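Putative uncharacterized protein TTHB164 (Thermus thermophilus HB8, PDB 2ZOP) is probably a subunit of the Cmr ribonucleoprotein complex, part of CRISPR adaptive immunity against viruses, plasmids and other mobile genetic elements. Local coordinates at residues E27-A32 with K56-L62; A42-Q46 with Y90-T94; L48-D52 with L75-A79; D65-L70 with A100-F104. All blocks are in the same frame, centred on the assembly; numbering follows the deposited sequence.

Interaction 1: E27-A32 with K56-L62; sequences EYRDMA and KEAHKAL. With SO4 (sulfate ion), chain G.
Sulfate oxygen O2 is gripped by two residues that also pack against Glu27: Lys56 N lies 2.9 Å from it, and His59 ND1 2.8 Å. Lys56 NZ binds sulfate O4, and Gly55 N adds a further bond to the ion. Since Lys56 is the N-cap of helix 57-69, the sulfate, probably from the crystallisation liquor, occupies a helix N-terminus, where the helix dipole would be expected to favour an anion. The other imidazole nitrogen, NE2, shares a water with Asp30 OD2, and bonds at both nitrogens fix the rotation of the ring. Glu27 O lies in the ring plane at its edge, 2.9 Å from His59 CD2, while Met31 CG comes within 3.3 Å of the same carbon. Within this all-helical Cmr5 fold, segments 27-32 and 57-62 approach to 7.8 Å between their axes, at 44°, a closeness consistent with the small Ala58 lying where the backbones come nearest, beside Tyr28. Glu27, extended beyond CG, crosses Lys56 at about a right angle and lays its carboxylate beside the Lys56 CD methylene, with Glu27 OE2 still 4.8 Å from Lys56 NZ. Deeper in, Leu62 CD2 sits over one face of Tyr28, 3.9 Å from Tyr28 CZ, and the Tyr28 hydroxyl pairs with Asp65.

Interaction 2: A42-Q46 with Y90-T94; sequences AGLSQ and YLRLT
Ser45 N donates to Tyr90 OH over 2.8 Å, in a nearly straight bond with an N-H...O angle of 167° and the nitrogen near the ring plane at its edge. The phenol reaches this far because CG stands anti to the Tyr90 backbone N (chi1 -176°), which carries the ring across the gap between the helices. Beside it Leu44 makes the apolar part of the contact: Leu44 CB packs 3.9 Å from Tyr90 CZ, and Leu44 CD2 meets the branch of Leu93, 3.7 Å from Leu93 CG, the two leucines crossing at about a right angle. A second N-H, that of Leu44, is answered by a water that in turn donates to Thr94 OG1. Thr94 OG1 is itself positioned by donating to Tyr90 O at 2.8 Å, tilted from the carbonyl plane, while Thr94 N reaches the same oxygen from the opposite face. Further out, Ala82 backs both Leu44 and Leu93, and Leu87 of a neighbouring subunit packs on Ala42 and Gln46. The N-cap, Gly43, has no side chain to offer helix 44-52; Tyr90 and a water held by Thr94 meet first-turn N-H groups instead, at a helix-helix junction of this all-alpha fold.

Interaction 3: L48-D52 with L75-A79; sequences LAFVD and LRELA
Leu48 and Leu75 form the apolar centre, meeting methyl to methyl with Leu48 CD2 3.9 Å from Leu75 CD1. The two branches of Leu48 divide the work. Leu48 CD2 also approaches the CD2 methyl of Leu78, whereas Leu48 CD1 fits against the other helix between Leu78 CG and the backbone of Ala79, 4.0 Å from Ala79 CA. Leu75 is shared in the same way: while Leu75 CD1 faces Leu48, Leu75 CD2 is directed at the last turn of helix 44-52, lying 3.8 Å from Val51 CG1 and 3.7 Å from Asp52 N. Its first torsion sets CG anti to the backbone N (chi1 -176°), extending the branch across the interface. The segments run nearly antiparallel, at 157°, and their axes stay 10.5 Å apart, a spacing filled by the leucine side chains. Around this centre, Leu35 and Met31 of helix 25-42 pack on Val51, and Leu66 and Val97 of two further helices pack on Leu78. Toward the surface the character changes. Asp52 contributes its CB to the packing on Leu75, and its OD1 forms a salt bridge with Lys60. Asp52 OD1 also lies over one face of the Arg76 guanidinium, 4.4 Å from Arg76 NH2 and well out of the plane, with no N-H directed at it. Cohesion between these two segments therefore rests on van der Waals contact of leucine and valine methyls with each other and with the backbone, while the charged rim adds at most a weak, undirected attraction and the directed bond of Asp52 goes to helix 57-69.

Interaction 4: D65-L70 with A100-F104; sequences DLAQVL and AAEWF
Leu66 meets helix 87-111 with nearly every atom of its side chain, beginning with Leu66 CB, which rests 3.8 Å from Phe104 CE2. One bond further on, Leu66 CG faces Ala100 CB at 4.3 Å. It stands anti to the Leu66 backbone N (chi1 179°), and from there the branch divides. Leu66 CD1 reaches the partner backbone, 3.7 Å from Ala101 CA, and touches the Ala101 methyl as well; CD2 turns to Leu78 of helix 75-84. The small side chains of Ala100 and Ala101 leave room for the leucine to approach. Phe104 returns the contact in the other direction, passing obliquely by Leu66 until the far end of its ring lies against the backbone of helix 57-69. There Phe104 CE2 is 3.5 Å from Leu66 CA, and Phe104 CZ is 3.6 Å from Val69 CG2, the valine and phenylalanine side chains running alongside each other with opposite headings. The CB of Asp65 borders the ring at CE1. At the end of the helix Leu70 adds its CD2, with Leu70 CD2 3.8 Å from Ala100 CB. Neighbouring helices enclose the site: Leu35 packs on Leu66, Tyr28 on Phe104 and Trp8 on Leu70. No hydrogen bond links the segments, which cross at 126° with 10.4 Å between their axes. Such packing places the contact in the apolar core of the all-alpha Cmr5 fold, where helices 57-69 and 87-111 cross.

Interaction 4, about 4 Å from the chain centre to its own, is the buried core contact, packed by apolar groups without a hydrogen bond between its segments. The others are partly buried: 1 and 3 carry polar groups at their margins, while in 2 a hydrogen bond is central. Helix 57-69 serves interactions 1 and 4, helix 44-52 serves 2 and 3, and helix 87-111 serves 2 and 4. Tyr28 with Asp65 and Leu62 with Phe104 connect 1 to 4, the Lys60–Asp52 salt bridge connects 1 to 3, and Leu78 packs on Leu93 and Leu66, joining 3 to 2 and to 4. Interactions 1 and 2 both occupy helix N-termini, but one binds an anion, the other a tyrosine and water.

Interaction 1: E27-A32 with K56-L62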
loop_
_atom_site.group_PDB
_atom_site.type_symbol
_atom_site.label_atom_id
_atom_site.label_comp_id
_atom_site.label_asym_id
_atom_site.label_seq_id
_atom_site.Cartn_x
_atom_site.Cartn_y
_atom_site.Cartn_z
ATOM N N GLU A 27 -15.746 -22.440 6.097
ATOM C CA GLU A 27 -15.495 -21.097 6.606
ATOM C C GLU A 27 -13.993 -20.919 6.821
ATOM O O GLU A 27 -13.448 -19.818 6.662
ATOM C CB GLU A 27 -16.261 -20.889 7.918
ATOM C CG GLU A 27 -17.761 -21.176 7.774
ATOM C CD GLU A 27 -18.534 -21.079 9.085
ATOM O OE1 GLU A 27 -17.975 -21.415 10.152
ATOM O OE2 GLU A 27 -19.719 -20.681 9.045
ATOM N N TYR A 28 -13.341 -22.019 7.187
ATOM C CA TYR A 28 -11.903 -22.046 7.414
ATOM C C TYR A 28 -11.184 -21.728 6.107
ATOM O O TYR A 28 -10.215 -20.962 6.081
ATOM C CB TYR A 28 -11.478 -23.433 7.891
ATOM C CG TYR A 28 -10.035 -23.530 8.332
ATOM C CD1 TYR A 28 -9.665 -23.238 9.643
ATOM C CD2 TYR A 28 -9.046 -23.942 7.444
ATOM C CE1 TYR A 28 -8.339 -23.363 10.061
ATOM C CE2 TYR A 28 -7.723 -24.067 7.847
ATOM C CZ TYR A 28 -7.376 -23.781 9.151
ATOM O OH TYR A 28 -6.076 -23.928 9.543
ATOM N N ARG A 29 -11.655 -22.346 5.030
ATOM C CA ARG A 29 -11.089 -22.141 3.701
ATOM C C ARG A 29 -11.334 -20.704 3.245
ATOM O O ARG A 29 -10.444 -20.072 2.670
ATOM C CB ARG A 29 -11.720 -23.126 2.697
ATOM C CG ARG A 29 -11.514 -22.751 1.223
ATOM C CD ARG A 29 -11.986 -23.860 0.271
ATOM N NE ARG A 29 -11.769 -23.500 -1.131
ATOM C CZ ARG A 29 -12.563 -22.688 -1.820
ATOM N NH1 ARG A 29 -13.631 -22.160 -1.239
ATOM N NH2 ARG A 29 -12.281 -22.385 -3.079
ATOM N N ASP A 30 -12.543 -20.193 3.497
ATOM C CA ASP A 30 -12.868 -18.827 3.099
ATOM C C ASP A 30 -11.859 -17.861 3.704
ATOM O O ASP A 30 -11.335 -16.981 3.012
ATOM C CB ASP A 30 -14.277 -18.428 3.556
ATOM C CG ASP A 30 -15.360 -19.132 2.772
ATOM O OD1 ASP A 30 -15.109 -19.475 1.599
ATOM O OD2 ASP A 30 -16.464 -19.327 3.320
HETATM N N MSE A 31 -11.585 -18.034 4.996
HETATM C CA MSE A 31 -10.632 -17.170 5.675
HETATM C C MSE A 31 -9.207 -17.366 5.168
HETATM O O MSE A 31 -8.449 -16.406 5.059
HETATM C CB MSE A 31 -10.687 -17.394 7.187
HETATM C CG MSE A 31 -11.538 -16.348 7.878
HETATM SE SE MSE A 31 -10.631 -14.649 8.223
HETATM C CE MSE A 31 -9.824 -14.227 6.531
ATOM N N ALA A 32 -8.853 -18.610 4.868
ATOM C CA ALA A 32 -7.524 -18.927 4.358
ATOM C C ALA A 32 -7.302 -18.236 3.015
ATOM O O ALA A 32 -6.217 -17.714 2.749
ATOM C CB ALA A 32 -7.365 -20.447 4.197
ATOM N N LYS A 56 -17.129 -16.254 14.031
ATOM C CA LYS A 56 -17.222 -17.678 13.745
ATOM C C LYS A 56 -15.911 -18.354 14.127
ATOM O O LYS A 56 -14.819 -17.893 13.760
ATOM C CB LYS A 56 -17.547 -17.916 12.269
ATOM C CG LYS A 56 -18.990 -17.552 11.882
ATOM C CD LYS A 56 -19.305 -17.960 10.443
ATOM C CE LYS A 56 -20.763 -17.664 10.067
ATOM N NZ LYS A 56 -21.052 -16.204 9.973
ATOM N N GLU A 57 -16.037 -19.441 14.882
ATOM C CA GLU A 57 -14.891 -20.200 15.357
ATOM C C GLU A 57 -13.919 -20.618 14.258
ATOM O O GLU A 57 -12.720 -20.480 14.430
ATOM C CB GLU A 57 -15.363 -21.443 16.119
ATOM C CG GLU A 57 -14.415 -21.877 17.231
ATOM C CD GLU A 57 -13.057 -22.320 16.720
ATOM O OE1 GLU A 57 -13.011 -23.322 15.976
ATOM O OE2 GLU A 57 -12.036 -21.669 17.059
ATOM N N ALA A 58 -14.434 -21.123 13.137
ATOM C CA ALA A 58 -13.577 -21.567 12.043
ATOM C C ALA A 58 -12.717 -20.450 11.446
ATOM O O ALA A 58 -11.606 -20.704 10.975
ATOM C CB ALA A 58 -14.426 -22.224 10.944
ATOM N N HIS A 59 -13.227 -19.221 11.459
ATOM C CA HIS A 59 -12.489 -18.081 10.918
ATOM C C HIS A 59 -11.311 -17.731 11.833
ATOM O O HIS A 59 -10.190 -17.500 11.370
ATOM C CB HIS A 59 -13.420 -16.874 10.777
ATOM C CG HIS A 59 -14.409 -16.991 9.654
ATOM N ND1 HIS A 59 -15.531 -16.193 9.570
ATOM C CD2 HIS A 59 -14.415 -17.763 8.543
ATOM C CE1 HIS A 59 -16.182 -16.468 8.455
ATOM N NE2 HIS A 59 -15.526 -17.416 7.813
ATOM N N LYS A 60 -11.581 -17.706 13.135
ATOM C CA LYS A 60 -10.578 -17.403 14.147
ATOM C C LYS A 60 -9.519 -18.508 14.182
ATOM O O LYS A 60 -8.334 -18.235 14.375
ATOM C CB LYS A 60 -11.258 -17.279 15.515
ATOM C CG LYS A 60 -10.346 -16.886 16.669
ATOM C CD LYS A 60 -9.708 -15.514 16.443
ATOM C CE LYS A 60 -9.151 -14.928 17.737
ATOM N NZ LYS A 60 -10.240 -14.490 18.661
ATOM N N ALA A 61 -9.951 -19.751 13.982
ATOM C CA ALA A 61 -9.042 -20.897 14.004
ATOM C C ALA A 61 -7.919 -20.742 12.976
ATOM O O ALA A 61 -6.766 -21.090 13.248
ATOM C CB ALA A 61 -9.819 -22.194 13.750
ATOM N N LEU A 62 -8.253 -20.223 11.799
ATOM C CA LEU A 62 -7.233 -20.012 10.769
ATOM C C LEU A 62 -6.144 -19.124 11.380
ATOM O O LEU A 62 -4.947 -19.414 11.271
ATOM C CB LEU A 62 -7.862 -19.336 9.536
ATOM C CG LEU A 62 -7.023 -19.037 8.275
ATOM C CD1 LEU A 62 -6.157 -17.802 8.484
ATOM C CD2 LEU A 62 -6.164 -20.244 7.923
HETATM S S SO4 G . -17.745 -13.626 11.147
HETATM O O1 SO4 G . -17.460 -13.232 9.755
HETATM O O2 SO4 G . -16.872 -14.751 11.554
HETATM O O3 SO4 G . -17.478 -12.478 12.035
HETATM O O4 SO4 G . -19.159 -14.039 11.247
HETATM O O HOH W 1 -16.979 -17.880 5.526
#

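Interaction 2: A42-Q46 with Y90-T94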
loop_
_atom_site.group_PDB
_atom_site.type_symbol
_atom_site.label_atom_id
_atom_site.label_comp_id
_atom_site.label_asym_id
_atom_site.label_seq_id
_atom_site.Cartn_x
_atom_site.Cartn_y
_atom_site.Cartn_z
ATOM N N ALA A 42 -4.519 -4.326 3.317
ATOM C CA ALA A 42 -4.804 -3.619 4.564
ATOM C C ALA A 42 -3.610 -3.522 5.507
ATOM O O ALA A 42 -3.585 -2.674 6.405
ATOM C CB ALA A 42 -5.983 -4.293 5.277
ATOM N N GLY A 43 -2.618 -4.381 5.304
ATOM C CA GLY A 43 -1.453 -4.353 6.165
ATOM C C GLY A 43 -1.570 -5.448 7.208
ATOM O O GLY A 43 -2.672 -5.884 7.529
ATOM N N LEU A 44 -0.437 -5.873 7.754
ATOM C CA LEU A 44 -0.413 -6.952 8.738
ATOM C C LEU A 44 -1.291 -6.724 9.956
ATOM O O LEU A 44 -2.185 -7.518 10.255
ATOM C CB LEU A 44 1.027 -7.215 9.189
ATOM C CG LEU A 44 1.166 -8.324 10.243
ATOM C CD1 LEU A 44 0.627 -9.638 9.683
ATOM C CD2 LEU A 44 2.638 -8.467 10.651
ATOM N N SER A 45 -1.030 -5.637 10.668
ATOM C CA SER A 45 -1.801 -5.318 11.858
ATOM C C SER A 45 -3.309 -5.341 11.602
ATOM O O SER A 45 -4.071 -5.946 12.368
ATOM C CB SER A 45 -1.367 -3.949 12.382
ATOM O OG SER A 45 -2.271 -3.478 13.361
ATOM N N GLN A 46 -3.745 -4.697 10.523
ATOM C CA GLN A 46 -5.166 -4.663 10.191
ATOM C C GLN A 46 -5.705 -6.036 9.823
ATOM O O GLN A 46 -6.822 -6.391 10.187
ATOM C CB GLN A 46 -5.435 -3.703 9.033
ATOM C CG GLN A 46 -5.401 -2.231 9.410
ATOM C CD GLN A 46 -6.165 -1.374 8.414
ATOM O OE1 GLN A 46 -7.395 -1.320 8.442
ATOM N NE2 GLN A 46 -5.438 -0.711 7.521
ATOM N N TYR A 90 8.720 -5.246 11.616
ATOM C CA TYR A 90 7.316 -5.294 11.210
ATOM C C TYR A 90 7.200 -5.717 9.754
ATOM O O TYR A 90 6.314 -6.488 9.391
ATOM C CB TYR A 90 6.659 -3.924 11.395
ATOM C CG TYR A 90 5.173 -3.894 11.102
ATOM C CD1 TYR A 90 4.243 -4.396 12.021
ATOM C CD2 TYR A 90 4.693 -3.368 9.899
ATOM C CE1 TYR A 90 2.864 -4.368 11.743
ATOM C CE2 TYR A 90 3.327 -3.341 9.614
ATOM C CZ TYR A 90 2.420 -3.839 10.538
ATOM O OH TYR A 90 1.074 -3.771 10.248
ATOM N N LEU A 91 8.101 -5.211 8.916
ATOM C CA LEU A 91 8.068 -5.554 7.501
ATOM C C LEU A 91 8.494 -7.003 7.308
ATOM O O LEU A 91 7.953 -7.703 6.455
ATOM C CB LEU A 91 8.972 -4.617 6.705
ATOM C CG LEU A 91 8.484 -3.167 6.679
ATOM C CD1 LEU A 91 9.535 -2.276 6.049
ATOM C CD2 LEU A 91 7.184 -3.085 5.907
ATOM N N ARG A 92 9.465 -7.444 8.106
ATOM C CA ARG A 92 9.941 -8.820 8.044
ATOM C C ARG A 92 8.828 -9.754 8.513
ATOM O O ARG A 92 8.579 -10.799 7.904
ATOM C CB ARG A 92 11.168 -9.012 8.942
ATOM C CG ARG A 92 11.601 -10.473 9.063
ATOM C CD ARG A 92 13.033 -10.618 9.562
ATOM N NE ARG A 92 13.217 -10.144 10.932
ATOM C CZ ARG A 92 14.020 -9.139 11.270
ATOM N NH1 ARG A 92 14.711 -8.496 10.336
ATOM N NH2 ARG A 92 14.144 -8.784 12.542
ATOM N N LEU A 93 8.161 -9.382 9.601
ATOM C CA LEU A 93 7.075 -10.203 10.126
ATOM C C LEU A 93 5.981 -10.292 9.072
ATOM O O LEU A 93 5.371 -11.348 8.866
ATOM C CB LEU A 93 6.511 -9.598 11.408
ATOM C CG LEU A 93 5.402 -10.415 12.070
ATOM C CD1 LEU A 93 5.930 -11.800 12.427
ATOM C CD2 LEU A 93 4.895 -9.675 13.315
ATOM N N THR A 94 5.738 -9.171 8.401
ATOM C CA THR A 94 4.732 -9.124 7.354
ATOM C C THR A 94 5.056 -10.177 6.282
ATOM O O THR A 94 4.189 -10.950 5.883
ATOM C CB THR A 94 4.673 -7.715 6.714
ATOM O OG1 THR A 94 4.124 -6.780 7.661
ATOM C CG2 THR A 94 3.817 -7.732 5.443
HETATM O O HOH W 2 2.223 -5.099 6.591
#

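Interaction 3: L48-D52 with L75-A79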
loop_
_atom_site.group_PDB
_atom_site.type_symbol
_atom_site.label_atom_id
_atom_site.label_comp_id
_atom_site.label_asym_id
_atom_site.label_seq_id
_atom_site.Cartn_x
_atom_site.Cartn_y
_atom_site.Cartn_z
ATOM N N LEU A 48 -4.624 -8.943 10.878
ATOM C CA LEU A 48 -4.708 -9.728 12.108
ATOM C C LEU A 48 -5.882 -9.323 12.991
ATOM O O LEU A 48 -6.525 -10.169 13.616
ATOM C CB LEU A 48 -3.397 -9.611 12.893
ATOM C CG LEU A 48 -2.155 -10.121 12.146
ATOM C CD1 LEU A 48 -0.911 -9.973 13.022
ATOM C CD2 LEU A 48 -2.354 -11.583 11.779
ATOM N N ALA A 49 -6.166 -8.029 13.038
ATOM C CA ALA A 49 -7.265 -7.526 13.855
ATOM C C ALA A 49 -8.611 -7.973 13.289
ATOM O O ALA A 49 -9.565 -8.185 14.037
ATOM C CB ALA A 49 -7.203 -5.992 13.934
ATOM N N PHE A 50 -8.682 -8.102 11.967
ATOM C CA PHE A 50 -9.897 -8.546 11.306
ATOM C C PHE A 50 -10.139 -10.007 11.705
ATOM O O PHE A 50 -11.246 -10.372 12.102
ATOM C CB PHE A 50 -9.759 -8.443 9.779
ATOM C CG PHE A 50 -10.940 -8.994 9.033
ATOM C CD1 PHE A 50 -12.112 -8.254 8.916
ATOM C CD2 PHE A 50 -10.896 -10.274 8.481
ATOM C CE1 PHE A 50 -13.228 -8.779 8.266
ATOM C CE2 PHE A 50 -12.004 -10.811 7.828
ATOM C CZ PHE A 50 -13.178 -10.056 7.722
ATOM N N VAL A 51 -9.102 -10.837 11.616
ATOM C CA VAL A 51 -9.250 -12.237 11.984
ATOM C C VAL A 51 -9.662 -12.387 13.449
ATOM O O VAL A 51 -10.570 -13.141 13.765
ATOM C CB VAL A 51 -7.948 -13.035 11.771
ATOM C CG1 VAL A 51 -8.182 -14.501 12.146
ATOM C CG2 VAL A 51 -7.493 -12.928 10.322
ATOM N N ASP A 52 -8.995 -11.663 14.339
ATOM C CA ASP A 52 -9.302 -11.746 15.766
ATOM C C ASP A 52 -10.702 -11.286 16.132
ATOM O O ASP A 52 -11.239 -11.693 17.155
ATOM C CB ASP A 52 -8.304 -10.928 16.580
ATOM C CG ASP A 52 -8.708 -10.814 18.050
ATOM O OD1 ASP A 52 -8.882 -11.865 18.709
ATOM O OD2 ASP A 52 -8.855 -9.677 18.543
ATOM N N LEU A 75 -2.916 -16.422 17.974
ATOM C CA LEU A 75 -3.103 -15.169 17.253
ATOM C C LEU A 75 -2.780 -13.952 18.120
ATOM O O LEU A 75 -2.132 -13.012 17.650
ATOM C CB LEU A 75 -4.546 -15.066 16.729
ATOM C CG LEU A 75 -4.869 -13.840 15.867
ATOM C CD1 LEU A 75 -3.888 -13.760 14.690
ATOM C CD2 LEU A 75 -6.300 -13.930 15.352
ATOM N N ARG A 76 -3.232 -13.965 19.380
ATOM C CA ARG A 76 -2.969 -12.838 20.274
ATOM C C ARG A 76 -1.481 -12.548 20.448
ATOM O O ARG A 76 -1.064 -11.387 20.430
ATOM C CB ARG A 76 -3.588 -13.064 21.666
ATOM C CG ARG A 76 -5.061 -12.729 21.758
ATOM C CD ARG A 76 -5.540 -12.748 23.207
ATOM N NE ARG A 76 -6.957 -12.412 23.313
ATOM C CZ ARG A 76 -7.947 -13.169 22.848
ATOM N NH1 ARG A 76 -7.690 -14.320 22.243
ATOM N NH2 ARG A 76 -9.204 -12.772 22.985
ATOM N N GLU A 77 -0.671 -13.583 20.629
ATOM C CA GLU A 77 0.755 -13.320 20.805
ATOM C C GLU A 77 1.363 -12.739 19.521
ATOM O O GLU A 77 2.153 -11.797 19.571
ATOM C CB GLU A 77 1.505 -14.584 21.222
ATOM C CG GLU A 77 2.971 -14.300 21.517
ATOM C CD GLU A 77 3.750 -15.515 21.968
ATOM O OE1 GLU A 77 3.622 -16.579 21.343
ATOM O OE2 GLU A 77 4.513 -15.398 22.945
ATOM N N LEU A 78 0.988 -13.298 18.375
ATOM C CA LEU A 78 1.489 -12.803 17.088
ATOM C C LEU A 78 1.069 -11.333 16.888
ATOM O O LEU A 78 1.873 -10.489 16.485
ATOM C CB LEU A 78 0.942 -13.671 15.941
ATOM C CG LEU A 78 1.107 -13.147 14.497
ATOM C CD1 LEU A 78 2.592 -13.061 14.120
ATOM C CD2 LEU A 78 0.366 -14.075 13.524
ATOM N N ALA A 79 -0.191 -11.026 17.188
ATOM C CA ALA A 79 -0.696 -9.660 17.032
ATOM C C ALA A 79 0.088 -8.668 17.894
ATOM O O ALA A 79 0.399 -7.560 17.456
ATOM C CB ALA A 79 -2.193 -9.605 17.393
#

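Interaction 4: D65-L70 with A100-F104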
loop_
_atom_site.group_PDB
_atom_site.type_symbol
_atom_site.label_atom_id
_atom_site.label_comp_id
_atom_site.label_asym_id
_atom_site.label_seq_id
_atom_site.Cartn_x
_atom_site.Cartn_y
_atom_site.Cartn_z
ATOM N N ASP A 65 -4.082 -21.030 14.062
ATOM C CA ASP A 65 -3.268 -22.043 13.399
ATOM C C ASP A 65 -2.045 -21.402 12.740
ATOM O O ASP A 65 -0.924 -21.882 12.888
ATOM C CB ASP A 65 -4.077 -22.778 12.328
ATOM C CG ASP A 65 -5.108 -23.727 12.917
ATOM O OD1 ASP A 65 -5.114 -23.912 14.152
ATOM O OD2 ASP A 65 -5.904 -24.297 12.148
ATOM N N LEU A 66 -2.267 -20.321 12.005
ATOM C CA LEU A 66 -1.171 -19.642 11.332
ATOM C C LEU A 66 -0.150 -19.141 12.340
ATOM O O LEU A 66 1.053 -19.311 12.145
ATOM C CB LEU A 66 -1.703 -18.484 10.476
ATOM C CG LEU A 66 -0.631 -17.665 9.736
ATOM C CD1 LEU A 66 -1.178 -17.104 8.442
ATOM C CD2 LEU A 66 -0.153 -16.554 10.641
ATOM N N ALA A 67 -0.616 -18.532 13.425
ATOM C CA ALA A 67 0.309 -18.036 14.437
ATOM C C ALA A 67 1.138 -19.186 15.019
ATOM O O ALA A 67 2.319 -19.015 15.312
ATOM C CB ALA A 67 -0.453 -17.320 15.553
ATOM N N GLN A 68 0.529 -20.360 15.180
ATOM C CA GLN A 68 1.268 -21.486 15.742
ATOM C C GLN A 68 2.289 -22.000 14.736
ATOM O O GLN A 68 3.414 -22.346 15.102
ATOM C CB GLN A 68 0.300 -22.592 16.178
ATOM C CG GLN A 68 -0.482 -22.196 17.425
ATOM C CD GLN A 68 -1.652 -23.123 17.744
ATOM O OE1 GLN A 68 -2.237 -23.034 18.819
ATOM N NE2 GLN A 68 -2.002 -23.994 16.812
ATOM N N VAL A 69 1.905 -22.027 13.464
ATOM C CA VAL A 69 2.825 -22.459 12.421
ATOM C C VAL A 69 4.063 -21.564 12.454
ATOM O O VAL A 69 5.179 -22.030 12.247
ATOM C CB VAL A 69 2.163 -22.371 11.039
ATOM C CG1 VAL A 69 3.205 -22.442 9.941
ATOM C CG2 VAL A 69 1.182 -23.511 10.891
ATOM N N LEU A 70 3.862 -20.276 12.722
ATOM C CA LEU A 70 4.979 -19.352 12.789
ATOM C C LEU A 70 5.749 -19.433 14.107
ATOM O O LEU A 70 6.742 -18.742 14.282
ATOM C CB LEU A 70 4.504 -17.921 12.543
ATOM C CG LEU A 70 4.038 -17.620 11.115
ATOM C CD1 LEU A 70 3.655 -16.153 11.007
ATOM C CD2 LEU A 70 5.149 -17.944 10.126
ATOM N N ALA A 100 3.399 -17.732 5.085
ATOM C CA ALA A 100 2.679 -18.805 5.774
ATOM C C ALA A 100 1.217 -18.804 5.315
ATOM O O ALA A 100 0.640 -19.852 5.033
ATOM C CB ALA A 100 2.764 -18.608 7.298
ATOM N N ALA A 101 0.629 -17.615 5.219
ATOM C CA ALA A 101 -0.755 -17.470 4.785
ATOM C C ALA A 101 -0.969 -18.061 3.384
ATOM O O ALA A 101 -1.951 -18.772 3.139
ATOM C CB ALA A 101 -1.148 -15.997 4.799
ATOM N N GLU A 102 -0.058 -17.769 2.460
ATOM C CA GLU A 102 -0.188 -18.312 1.111
ATOM C C GLU A 102 -0.227 -19.844 1.125
ATOM O O GLU A 102 -0.935 -20.455 0.325
ATOM C CB GLU A 102 0.962 -17.832 0.218
ATOM C CG GLU A 102 0.911 -16.348 -0.113
ATOM C CD GLU A 102 -0.294 -15.981 -0.965
ATOM O OE1 GLU A 102 -0.375 -14.815 -1.408
ATOM O OE2 GLU A 102 -1.161 -16.856 -1.189
ATOM N N TRP A 103 0.532 -20.468 2.021
ATOM C CA TRP A 103 0.526 -21.927 2.096
ATOM C C TRP A 103 -0.822 -22.431 2.596
ATOM O O TRP A 103 -1.352 -23.410 2.079
ATOM C CB TRP A 103 1.665 -22.435 2.994
ATOM C CG TRP A 103 3.003 -22.320 2.330
ATOM C CD1 TRP A 103 4.077 -21.611 2.776
ATOM C CD2 TRP A 103 3.392 -22.891 1.068
ATOM N NE1 TRP A 103 5.110 -21.698 1.872
ATOM C CE2 TRP A 103 4.720 -22.475 0.815
ATOM C CE3 TRP A 103 2.749 -23.708 0.128
ATOM C CZ2 TRP A 103 5.421 -22.849 -0.343
ATOM C CZ3 TRP A 103 3.443 -24.083 -1.025
ATOM C CH2 TRP A 103 4.769 -23.650 -1.249
ATOM N N PHE A 104 -1.380 -21.765 3.601
ATOM C CA PHE A 104 -2.689 -22.150 4.120
ATOM C C PHE A 104 -3.687 -22.057 2.970
ATOM O O PHE A 104 -4.532 -22.941 2.783
ATOM C CB PHE A 104 -3.120 -21.201 5.240
ATOM C CG PHE A 104 -2.640 -21.612 6.602
ATOM C CD1 PHE A 104 -3.395 -22.486 7.387
ATOM C CD2 PHE A 104 -1.437 -21.136 7.101
ATOM C CE1 PHE A 104 -2.959 -22.876 8.643
ATOM C CE2 PHE A 104 -0.988 -21.521 8.361
ATOM C CZ PHE A 104 -1.752 -22.395 9.135
#